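PDB 5I0F: glycoside hydrolase family 31 from Trueperella pyogenes, which degrades cycloalternan, probably hydrolysing its glucosidic bonds through a covalent glycosyl-enzyme intermediate. Local coordinates for residues K164-I169 / R247-V252; E173-F178 / P214-V219; R191-V196 / T233-Y238; G227-T232 / R265-S270. All coordinates share one frame; numbering follows the deposited sequence.

Contact 1: residues K164-I169 / R247-V252; sequences KFALRI and RILIEV
F165 O takes the amide hydrogen of I250 N at 2.8 Å in an almost straight bond (177° at the hydrogen), and F165 N returns a bond to I250 O at 2.9 Å. L167 and I248 form the next antiparallel hydrogen-bonded pair of strands 160-168 and 247-253. Between these pairs the backbones close up through CA-H...O contacts, among them A166 CA to I248 O at 3.3 Å. F165, L167, I248 and I250 share one face of the sheet. The F165 ring is set between its own backbone N and carbonyl carbon (chi1 64°), which swings it to the partner strand; I250 CB sits over one ring face, 4.2 Å from the centroid, as a CH-pi contact, and I250 CG2 touches F165 CZ at 3.8 Å. The other branch of I250 ends in CD1, 3.9 Å from L167 CD1. F228 and V230 of strand 225-230 lie against I250.
The other face is polar at its margins. K164 and E251 run side by side in the same direction, but K164 NZ stays 4.9 Å from E251 OE2; a water bridges them, accepting from the lysine and donating to the carboxylate, while E251 OE1 has its salt bridge with R162. R247 bends at chi2 past A166 CB and brings NH1 to 3.5 Å from R168 CG, the two guanidinium planes 77° apart; R168 pairs with E170. One apolar face turned to a second sheet and one mixed face turned outward mark a layer of a beta-sandwich, as in the region ahead of the catalytic barrel in family 31 enzymes.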
# COMPACT_ATOMS: atom_id res chain seq x y z
N LYS A 164 18.33 -12.78 -13.27
CA LYS A 164 18.78 -12.72 -11.89
C LYS A 164 20.27 -12.47 -11.79
O LYS A 164 21.04 -12.83 -12.68
CB LYS A 164 18.32 -13.92 -11.07
CG LYS A 164 18.84 -15.25 -11.51
CD LYS A 164 17.95 -16.37 -10.99
CE LYS A 164 18.51 -17.71 -11.47
NZ LYS A 164 17.76 -18.87 -10.92
N PHE A 165 20.64 -11.81 -10.71
CA PHE A 165 22.04 -11.46 -10.46
C PHE A 165 22.23 -11.25 -8.96
O PHE A 165 21.25 -11.28 -8.20
CB PHE A 165 22.45 -10.24 -11.30
CG PHE A 165 21.71 -8.98 -10.96
CD1 PHE A 165 20.51 -8.68 -11.59
CD2 PHE A 165 22.21 -8.11 -10.00
CE1 PHE A 165 19.82 -7.50 -11.27
CE2 PHE A 165 21.53 -6.95 -9.67
CZ PHE A 165 20.33 -6.64 -10.31
N ALA A 166 23.47 -11.06 -8.54
CA ALA A 166 23.79 -11.00 -7.11
C ALA A 166 24.66 -9.81 -6.76
O ALA A 166 25.47 -9.33 -7.58
CB ALA A 166 24.46 -12.28 -6.66
N LEU A 167 24.49 -9.36 -5.52
CA LEU A 167 25.35 -8.38 -4.89
C LEU A 167 25.96 -8.97 -3.62
O LEU A 167 25.30 -9.71 -2.86
CB LEU A 167 24.56 -7.13 -4.51
CG LEU A 167 23.68 -6.50 -5.58
CD1 LEU A 167 22.99 -5.30 -4.95
CD2 LEU A 167 24.51 -6.06 -6.77
N ARG A 168 27.22 -8.61 -3.36
CA ARG A 168 27.92 -9.06 -2.17
C ARG A 168 27.48 -8.26 -0.91
O ARG A 168 27.39 -7.04 -0.96
CB ARG A 168 29.42 -8.92 -2.38
CG ARG A 168 30.27 -9.57 -1.30
CD ARG A 168 31.73 -9.70 -1.72
NE ARG A 168 32.31 -8.38 -1.93
CZ ARG A 168 32.72 -7.55 -0.96
NH1 ARG A 168 33.22 -6.37 -1.31
NH2 ARG A 168 32.67 -7.89 0.34
N ILE A 169 27.26 -8.96 0.20
CA ILE A 169 27.00 -8.34 1.51
C ILE A 169 28.01 -8.89 2.49
O ILE A 169 28.38 -10.06 2.40
CB ILE A 169 25.53 -8.56 1.97
CG1 ILE A 169 25.24 -7.89 3.31
CG2 ILE A 169 25.16 -10.04 2.07
CD1 ILE A 169 23.74 -7.77 3.61
N ARG A 247 25.14 -13.24 -0.07
CA ARG A 247 24.65 -12.73 -1.34
C ARG A 247 23.22 -12.23 -1.22
O ARG A 247 22.36 -12.93 -0.67
CB ARG A 247 24.71 -13.82 -2.41
CG ARG A 247 26.10 -14.24 -2.82
CD ARG A 247 26.81 -13.19 -3.66
NE ARG A 247 28.19 -13.55 -4.00
CZ ARG A 247 29.26 -13.36 -3.24
NH1 ARG A 247 29.18 -12.83 -2.02
NH2 ARG A 247 30.46 -13.74 -3.70
N ILE A 248 22.98 -11.04 -1.76
CA ILE A 248 21.64 -10.55 -2.08
C ILE A 248 21.36 -10.96 -3.53
O ILE A 248 21.96 -10.43 -4.46
CB ILE A 248 21.53 -9.02 -1.92
CG1 ILE A 248 21.96 -8.60 -0.51
CG2 ILE A 248 20.12 -8.55 -2.23
CD1 ILE A 248 21.88 -7.12 -0.23
N LEU A 249 20.46 -11.92 -3.71
CA LEU A 249 20.06 -12.37 -5.04
C LEU A 249 18.84 -11.56 -5.45
O LEU A 249 17.86 -11.49 -4.70
CB LEU A 249 19.70 -13.85 -5.02
CG LEU A 249 20.66 -14.79 -4.30
CD1 LEU A 249 20.16 -16.23 -4.38
CD2 LEU A 249 22.07 -14.67 -4.85
N ILE A 250 18.92 -10.95 -6.63
CA ILE A 250 17.89 -10.06 -7.15
C ILE A 250 17.38 -10.69 -8.42
O ILE A 250 18.18 -11.07 -9.27
CB ILE A 250 18.48 -8.66 -7.45
CG1 ILE A 250 19.02 -8.05 -6.15
CG2 ILE A 250 17.42 -7.71 -8.04
CD1 ILE A 250 19.64 -6.69 -6.31
N GLU A 251 16.07 -10.80 -8.56
CA GLU A 251 15.44 -11.26 -9.79
C GLU A 251 14.47 -10.16 -10.27
O GLU A 251 13.75 -9.57 -9.48
CB GLU A 251 14.74 -12.59 -9.56
CG GLU A 251 14.27 -13.29 -10.82
CD GLU A 251 14.04 -14.79 -10.64
OE1 GLU A 251 13.30 -15.37 -11.47
OE2 GLU A 251 14.58 -15.40 -9.69
N VAL A 252 14.48 -9.91 -11.57
CA VAL A 252 13.80 -8.77 -12.16
C VAL A 252 12.96 -9.27 -13.34
O VAL A 252 13.47 -9.97 -14.23
CB VAL A 252 14.84 -7.76 -12.67
CG1 VAL A 252 14.17 -6.53 -13.25
CG2 VAL A 252 15.83 -7.38 -11.57
O HOH W 1 14.98 -18.16 -10.05

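Contact 2: residues E173-F178 / P214-V219; sequences EHVVGF and PFAQVV
With chi1 at 61°, CG of Q217 leans back over its own main chain, and the bend at chi2 (-123°) curls the amide round so that NE2 reaches V176 O at 3.1 Å. The same oxygen takes Q217 N at 2.9 Å, and the two donors come from opposite faces of the carbonyl plane; NE2 stands well above it, 53° out, while the oxygen lies in the amide plane of Q217. V176 N closes the pair onto Q217 O. Further along, G177 has backbone angles that by themselves call for glycine, and a CB there would run into A216 CA and F215 O. There the chain turns a corner, and the F178 ring lies over A216 CB, a CH-pi contact 3.8 Å from the centroid, with F228 touching both residues.
At the far end H174 and V219 exchange backbone bonds, and V219 O also lies near the plane of the imidazole, at its edge, 3.6 Å from H174 CD2. V218 CG1 packs against the carboxylate of E173, 3.6 Å from OE1; R145 makes a salt bridge to that group and the backbone N of E170 donates to OE1. F655 of helix 655-658 covers V176, Q217 and V219.
Q217 NE2 also donates to A552 O, in the sequence region of the catalytic barrel. Held by V176 on one strand and by A552 beyond the sheet, the buried amide is probably fixed in rotation and ties an edge pair of the sandwich to the barrel.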
# COMPACT_ATOMS: atom_id res chain seq x y z
N GLU A 173 26.74 -6.40 8.01
CA GLU A 173 25.82 -5.49 7.32
C GLU A 173 24.35 -5.84 7.55
O GLU A 173 23.99 -7.01 7.63
CB GLU A 173 26.15 -5.42 5.83
CG GLU A 173 27.37 -4.55 5.58
CD GLU A 173 27.83 -4.45 4.14
OE1 GLU A 173 27.60 -5.38 3.33
OE2 GLU A 173 28.49 -3.43 3.81
N HIS A 174 23.54 -4.79 7.61
CA HIS A 174 22.10 -4.85 7.81
C HIS A 174 21.41 -4.20 6.61
O HIS A 174 21.96 -3.25 6.02
CB HIS A 174 21.74 -4.09 9.06
CG HIS A 174 22.47 -4.55 10.26
ND1 HIS A 174 22.02 -5.58 11.05
CD2 HIS A 174 23.66 -4.17 10.78
CE1 HIS A 174 22.87 -5.78 12.04
NE2 HIS A 174 23.89 -4.94 11.88
N VAL A 175 20.25 -4.73 6.24
CA VAL A 175 19.55 -4.30 5.04
C VAL A 175 18.21 -3.70 5.43
O VAL A 175 17.37 -4.38 6.01
CB VAL A 175 19.34 -5.46 4.04
CG1 VAL A 175 18.76 -4.93 2.74
CG2 VAL A 175 20.66 -6.17 3.76
N VAL A 176 18.03 -2.42 5.14
CA VAL A 176 16.77 -1.72 5.47
C VAL A 176 16.24 -1.07 4.22
O VAL A 176 16.96 -0.35 3.53
CB VAL A 176 16.98 -0.67 6.57
CG1 VAL A 176 15.68 0.06 6.86
CG2 VAL A 176 17.51 -1.34 7.82
N GLY A 177 14.97 -1.34 3.93
CA GLY A 177 14.31 -0.74 2.79
C GLY A 177 13.23 -1.61 2.19
O GLY A 177 12.49 -2.33 2.89
N PHE A 178 13.19 -1.54 0.87
CA PHE A 178 12.17 -2.16 0.04
C PHE A 178 10.78 -1.56 0.25
O PHE A 178 9.76 -2.23 -0.03
CB PHE A 178 12.16 -3.68 0.22
CG PHE A 178 13.52 -4.32 0.05
CD1 PHE A 178 14.12 -4.36 -1.19
CD2 PHE A 178 14.18 -4.90 1.12
CE1 PHE A 178 15.34 -4.95 -1.36
CE2 PHE A 178 15.40 -5.51 0.95
CZ PHE A 178 16.00 -5.52 -0.29
N PRO A 214 11.77 -0.95 -5.15
CA PRO A 214 12.91 -1.81 -5.47
C PRO A 214 14.24 -1.14 -5.10
O PRO A 214 15.09 -0.90 -5.96
CB PRO A 214 12.76 -2.03 -6.97
CG PRO A 214 12.15 -0.72 -7.46
CD PRO A 214 11.22 -0.30 -6.35
N PHE A 215 14.40 -0.88 -3.81
CA PHE A 215 15.51 -0.09 -3.26
C PHE A 215 15.76 -0.54 -1.84
O PHE A 215 14.79 -0.84 -1.11
CB PHE A 215 15.19 1.42 -3.25
CG PHE A 215 15.97 2.21 -2.21
CD1 PHE A 215 17.26 2.64 -2.46
CD2 PHE A 215 15.42 2.50 -0.97
CE1 PHE A 215 17.99 3.33 -1.51
CE2 PHE A 215 16.14 3.19 -0.00
CZ PHE A 215 17.42 3.63 -0.28
N ALA A 216 17.02 -0.57 -1.43
CA ALA A 216 17.39 -0.76 -0.02
C ALA A 216 18.76 -0.17 0.26
O ALA A 216 19.59 -0.03 -0.64
CB ALA A 216 17.38 -2.24 0.33
N GLN A 217 19.00 0.18 1.51
CA GLN A 217 20.32 0.60 1.97
C GLN A 217 20.92 -0.52 2.79
O GLN A 217 20.19 -1.33 3.39
CB GLN A 217 20.28 1.94 2.71
CG GLN A 217 19.45 2.00 3.97
CD GLN A 217 18.39 3.11 3.88
OE1 GLN A 217 18.69 4.30 3.99
NE2 GLN A 217 17.14 2.71 3.67
N VAL A 218 22.24 -0.58 2.77
CA VAL A 218 22.98 -1.65 3.42
C VAL A 218 23.98 -0.97 4.32
O VAL A 218 24.82 -0.19 3.84
CB VAL A 218 23.69 -2.56 2.40
CG1 VAL A 218 24.39 -3.70 3.12
CG2 VAL A 218 22.72 -3.10 1.35
N VAL A 219 23.88 -1.22 5.62
CA VAL A 219 24.58 -0.41 6.62
C VAL A 219 25.45 -1.32 7.47
O VAL A 219 24.95 -2.32 7.98
CB VAL A 219 23.58 0.36 7.52
CG1 VAL A 219 24.31 1.30 8.46
CG2 VAL A 219 22.61 1.14 6.65

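Contact 3: residues R191-V196 / T233-Y238; sequences RLDSVV and TRRTWY
The guanidinium of R235 carries V195 CG1 over one face, 3.7 Å from NE, and D193 at its edge. Both R235 NE (2.9 Å) and R235 NH1 (2.7 Å) turn side-on to the single oxygen D193 OD2. NH1 meets that oxygen in line with its C-O bond, NE comes from the anti side, and the carboxylate plane stands 52° from that of the guanidinium. The extended R235 chain, CG opposite the backbone N (chi1 -173°), passes its own CG over one face of the W237 ring, while D193 CB approaches the indole obliquely, 3.5 Å from CD1. Further partners complete the ion pair: Y13 OH bonds D193 OD1, and NH1 also donates to P12 O.
Strands 191-194 and 236-240 are antiparallel, the former lying at the edge of the six-stranded layer of the sandwich. L192 and Y238 form an antiparallel hydrogen-bonded pair.
On the face of L192, S194, T236 and Y238, a directed chain of hydroxyls crosses to the neighbouring strand. Y238 OH donates to T236 OG1 at 2.8 Å, and T236 OG1 in turn donates to a water at 2.7 Å. That water hands its own hydrogens to S194 O and R234 O, joining the two strands where their ladder is giving out. S194 CB lies 3.6 Å from T236 OG1, and S194 OG bonds M213 O. Next along, R234 NE donates to D486, a ligand of a bound calcium ion with D253 and L254, and the R234 side chain comes within about 4 Å of a bound calcium ion, probably the same one.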
# COMPACT_ATOMS: atom_id res chain seq x y z
N ARG A 191 13.31 -13.58 2.33
CA ARG A 191 12.98 -13.52 0.91
C ARG A 191 11.70 -12.70 0.79
O ARG A 191 10.73 -12.94 1.51
CB ARG A 191 12.77 -14.90 0.31
CG ARG A 191 13.95 -15.85 0.49
CD ARG A 191 13.69 -17.24 -0.09
NE ARG A 191 14.83 -18.11 0.23
CZ ARG A 191 15.03 -18.78 1.37
NH1 ARG A 191 14.12 -18.79 2.35
NH2 ARG A 191 16.15 -19.49 1.53
N LEU A 192 11.69 -11.75 -0.13
CA LEU A 192 10.53 -10.87 -0.31
C LEU A 192 10.41 -10.44 -1.76
O LEU A 192 11.14 -10.92 -2.61
CB LEU A 192 10.66 -9.67 0.62
CG LEU A 192 11.87 -8.79 0.33
CD1 LEU A 192 11.49 -7.34 0.42
CD2 LEU A 192 13.02 -9.08 1.26
N ASP A 193 9.47 -9.56 -2.06
CA ASP A 193 9.35 -9.00 -3.39
C ASP A 193 8.79 -7.59 -3.29
O ASP A 193 8.46 -7.13 -2.19
CB ASP A 193 8.54 -9.95 -4.34
CG ASP A 193 7.03 -9.99 -4.05
OD1 ASP A 193 6.55 -9.59 -2.96
OD2 ASP A 193 6.28 -10.45 -4.96
N SER A 194 8.79 -6.88 -4.42
CA SER A 194 8.26 -5.54 -4.52
C SER A 194 7.23 -5.47 -5.64
O SER A 194 7.59 -5.27 -6.82
CB SER A 194 9.40 -4.52 -4.71
OG SER A 194 10.08 -4.37 -3.45
N VAL A 195 5.97 -5.68 -5.24
CA VAL A 195 4.81 -5.58 -6.11
C VAL A 195 3.70 -4.92 -5.30
O VAL A 195 3.47 -5.28 -4.14
CB VAL A 195 4.38 -6.96 -6.69
CG1 VAL A 195 3.93 -7.96 -5.62
CG2 VAL A 195 3.27 -6.79 -7.73
N VAL A 196 3.03 -3.94 -5.88
CA VAL A 196 1.96 -3.24 -5.18
C VAL A 196 0.83 -4.27 -4.97
O VAL A 196 0.44 -4.98 -5.90
CB VAL A 196 1.49 -2.03 -5.98
CG1 VAL A 196 0.22 -1.44 -5.40
CG2 VAL A 196 2.60 -0.99 -6.08
N THR A 233 9.78 -0.27 -12.86
CA THR A 233 8.46 -0.43 -12.21
C THR A 233 7.85 -1.82 -12.40
O THR A 233 6.72 -2.07 -11.99
CB THR A 233 7.45 0.67 -12.64
OG1 THR A 233 7.21 0.57 -14.05
CG2 THR A 233 8.00 2.07 -12.29
N ARG A 234 8.62 -2.73 -12.98
CA ARG A 234 8.22 -4.13 -13.04
C ARG A 234 8.52 -4.79 -11.71
O ARG A 234 9.23 -4.23 -10.86
CB ARG A 234 8.94 -4.87 -14.19
CG ARG A 234 8.73 -4.22 -15.55
CD ARG A 234 9.10 -5.15 -16.70
NE ARG A 234 8.89 -4.54 -18.01
CZ ARG A 234 9.75 -3.73 -18.65
NH1 ARG A 234 10.91 -3.35 -18.11
NH2 ARG A 234 9.43 -3.27 -19.87
N ARG A 235 7.98 -5.98 -11.53
CA ARG A 235 8.13 -6.71 -10.29
C ARG A 235 9.58 -7.15 -10.11
O ARG A 235 10.26 -7.48 -11.09
CB ARG A 235 7.22 -7.92 -10.31
CG ARG A 235 7.15 -8.68 -9.00
CD ARG A 235 5.97 -9.61 -9.06
NE ARG A 235 5.74 -10.34 -7.81
CZ ARG A 235 4.77 -11.25 -7.67
NH1 ARG A 235 4.59 -11.87 -6.52
NH2 ARG A 235 3.98 -11.56 -8.71
N THR A 236 10.04 -7.13 -8.86
CA THR A 236 11.35 -7.61 -8.48
C THR A 236 11.24 -8.47 -7.24
O THR A 236 10.31 -8.29 -6.44
CB THR A 236 12.34 -6.45 -8.21
OG1 THR A 236 11.75 -5.51 -7.30
CG2 THR A 236 12.68 -5.72 -9.50
N TRP A 237 12.18 -9.39 -7.09
CA TRP A 237 12.25 -10.31 -5.96
C TRP A 237 13.66 -10.23 -5.35
O TRP A 237 14.66 -9.98 -6.08
CB TRP A 237 11.99 -11.73 -6.41
CG TRP A 237 10.63 -12.05 -6.96
CD1 TRP A 237 9.62 -12.69 -6.31
CD2 TRP A 237 10.17 -11.85 -8.30
NE1 TRP A 237 8.55 -12.87 -7.14
CE2 TRP A 237 8.86 -12.36 -8.37
CE3 TRP A 237 10.75 -11.28 -9.45
CZ2 TRP A 237 8.10 -12.32 -9.55
CZ3 TRP A 237 9.99 -11.24 -10.62
CH2 TRP A 237 8.68 -11.76 -10.67
N TYR A 238 13.74 -10.47 -4.04
CA TYR A 238 14.98 -10.31 -3.25
C TYR A 238 15.12 -11.49 -2.30
O TYR A 238 14.20 -11.79 -1.51
CB TYR A 238 14.98 -8.97 -2.46
CG TYR A 238 14.75 -7.80 -3.39
CD1 TYR A 238 15.81 -7.24 -4.09
CD2 TYR A 238 13.47 -7.31 -3.63
CE1 TYR A 238 15.60 -6.21 -4.99
CE2 TYR A 238 13.24 -6.29 -4.53
CZ TYR A 238 14.31 -5.74 -5.21
OH TYR A 238 14.11 -4.73 -6.09
O HOH W 2 9.72 -4.01 -8.11

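Contact 4: residues G227-T232 / R265-S270; sequences GFHVET and RVNTWS
Both ends of the N267 amide are in use at once: ND2 bonds E231 OE2 and H229 ND1 on the partner strand, and OD1 is gripped by R265 of its own strand. The bond from ND2 to E231 OE2 is short at 2.6 Å and nearly straight, using the anti lone pair of the carboxylate. The one to H229 ND1 is longer, 3.2 Å, and leaves the imidazole plane by 37°, although both acceptors lie in the amide plane. R265 NE (2.8 Å) comes to N267 OD1 from above the carbonyl plane, and R265 NH2 sits on a lone pair; a water donates to both N267 OD1 and E231 OE2.
Beside this cluster H229 CB touches the indole edge of W269, 3.8 Å from CH2; V283 and F280 of helix 273-284 pack on H229, and F280 also on W269. On the other face F228 CB meets V266 CG1 at 4.1 Å. E231 is the centre of an inverse gamma turn, its N bonded to R265 O.
Accepting at ND1, though poorly aligned, is consistent with a neutral H229 ring protonated on NE2; the positive charge of R265 would probably polarise the N267 amide, though its pairing with D140 tempers the charge.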
# COMPACT_ATOMS: atom_id res chain seq x y z
N GLY A 227 23.94 1.50 -1.08
CA GLY A 227 22.55 1.16 -1.40
C GLY A 227 22.39 0.89 -2.86
O GLY A 227 23.31 1.16 -3.66
N PHE A 228 21.23 0.36 -3.21
CA PHE A 228 20.95 0.02 -4.59
C PHE A 228 19.48 0.24 -4.90
O PHE A 228 18.63 0.13 -4.02
CB PHE A 228 21.34 -1.41 -4.89
CG PHE A 228 20.61 -2.43 -4.07
CD1 PHE A 228 21.07 -2.79 -2.80
CD2 PHE A 228 19.47 -3.06 -4.58
CE1 PHE A 228 20.39 -3.72 -2.03
CE2 PHE A 228 18.79 -4.00 -3.82
CZ PHE A 228 19.25 -4.32 -2.54
N HIS A 229 19.21 0.51 -6.17
CA HIS A 229 17.87 0.76 -6.66
C HIS A 229 17.78 0.16 -8.03
O HIS A 229 18.47 0.61 -8.94
CB HIS A 229 17.56 2.25 -6.67
CG HIS A 229 16.36 2.64 -7.48
ND1 HIS A 229 16.34 3.74 -8.30
CD2 HIS A 229 15.13 2.07 -7.60
CE1 HIS A 229 15.17 3.85 -8.88
NE2 HIS A 229 14.41 2.84 -8.47
N VAL A 230 16.95 -0.86 -8.19
CA VAL A 230 16.73 -1.43 -9.50
C VAL A 230 15.75 -0.46 -10.18
O VAL A 230 14.63 -0.31 -9.73
CB VAL A 230 16.14 -2.86 -9.44
CG1 VAL A 230 16.05 -3.47 -10.84
CG2 VAL A 230 16.97 -3.75 -8.52
N GLU A 231 16.20 0.23 -11.24
CA GLU A 231 15.41 1.29 -11.85
C GLU A 231 14.38 0.73 -12.82
O GLU A 231 14.57 0.68 -14.03
CB GLU A 231 16.28 2.38 -12.53
CG GLU A 231 15.51 3.71 -12.67
CD GLU A 231 16.35 4.85 -13.19
OE1 GLU A 231 15.97 5.47 -14.19
OE2 GLU A 231 17.41 5.15 -12.62
N THR A 232 13.26 0.28 -12.24
CA THR A 232 12.20 -0.37 -12.97
C THR A 232 10.91 -0.22 -12.17
O THR A 232 10.98 -0.06 -10.94
CB THR A 232 12.48 -1.87 -13.18
OG1 THR A 232 11.46 -2.43 -14.02
CG2 THR A 232 12.51 -2.66 -11.85
N ARG A 265 19.11 -1.22 -15.46
CA ARG A 265 19.87 -0.19 -14.76
C ARG A 265 19.69 -0.38 -13.26
O ARG A 265 18.56 -0.52 -12.78
CB ARG A 265 19.42 1.20 -15.19
CG ARG A 265 19.91 2.37 -14.35
CD ARG A 265 21.41 2.56 -14.39
NE ARG A 265 21.84 3.56 -13.42
CZ ARG A 265 23.11 3.91 -13.18
NH1 ARG A 265 24.11 3.36 -13.87
NH2 ARG A 265 23.37 4.83 -12.26
N VAL A 266 20.81 -0.41 -12.53
CA VAL A 266 20.81 -0.43 -11.08
C VAL A 266 21.60 0.78 -10.58
O VAL A 266 22.82 0.84 -10.76
CB VAL A 266 21.44 -1.72 -10.53
CG1 VAL A 266 21.38 -1.73 -9.00
CG2 VAL A 266 20.72 -2.93 -11.11
N ASN A 267 20.92 1.74 -9.97
CA ASN A 267 21.60 2.87 -9.36
C ASN A 267 22.22 2.41 -8.05
O ASN A 267 21.68 1.53 -7.36
CB ASN A 267 20.65 4.03 -9.10
CG ASN A 267 19.98 4.53 -10.36
OD1 ASN A 267 20.64 4.94 -11.33
ND2 ASN A 267 18.65 4.51 -10.37
N THR A 268 23.37 2.99 -7.70
CA THR A 268 24.07 2.65 -6.45
C THR A 268 24.72 3.88 -5.86
O THR A 268 25.08 4.80 -6.58
CB THR A 268 25.16 1.55 -6.63
OG1 THR A 268 26.15 1.97 -7.60
CG2 THR A 268 24.57 0.23 -7.08
N TRP A 269 24.87 3.88 -4.54
CA TRP A 269 25.47 4.98 -3.81
C TRP A 269 26.24 4.43 -2.65
O TRP A 269 26.00 3.31 -2.20
CB TRP A 269 24.42 5.95 -3.27
CG TRP A 269 23.48 6.41 -4.31
CD1 TRP A 269 23.64 7.48 -5.13
CD2 TRP A 269 22.23 5.80 -4.68
NE1 TRP A 269 22.57 7.59 -5.98
CE2 TRP A 269 21.69 6.57 -5.74
CE3 TRP A 269 21.51 4.69 -4.21
CZ2 TRP A 269 20.48 6.26 -6.34
CZ3 TRP A 269 20.28 4.38 -4.82
CH2 TRP A 269 19.77 5.18 -5.86
N SER A 270 27.17 5.24 -2.16
CA SER A 270 27.85 4.94 -0.92
C SER A 270 28.27 6.20 -0.16
O SER A 270 28.47 7.27 -0.77
CB SER A 270 29.03 4.01 -1.18
OG SER A 270 29.98 4.65 -2.01
O HOH W 3 19.80 6.70 -13.22
O HOH W 4 16.27 -1.01 -15.47

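In the fold
All four contacts are antiparallel strand pairs in one beta-sandwich, their centres 11 to 14 Å apart. Contacts 1 and 3 belong to the six-stranded sheet, where 247-253 and 236-240 are neighbours; contacts 2 and 4 belong to the five-stranded mixed sheet, where 212-219 lies beside 225-230. The two layers meet through side chains: F165 and V252 of contact 1 pack on V266 and V230 of contact 4, and F178 of contact 2 against Y238 of contact 3. Along the chain contact 2 falls within the span of contact 1 and precedes contact 4, whereas contact 3 alternates with both 2 and 4. The chain thus passes repeatedly between the layers before it enters the catalytic barrel.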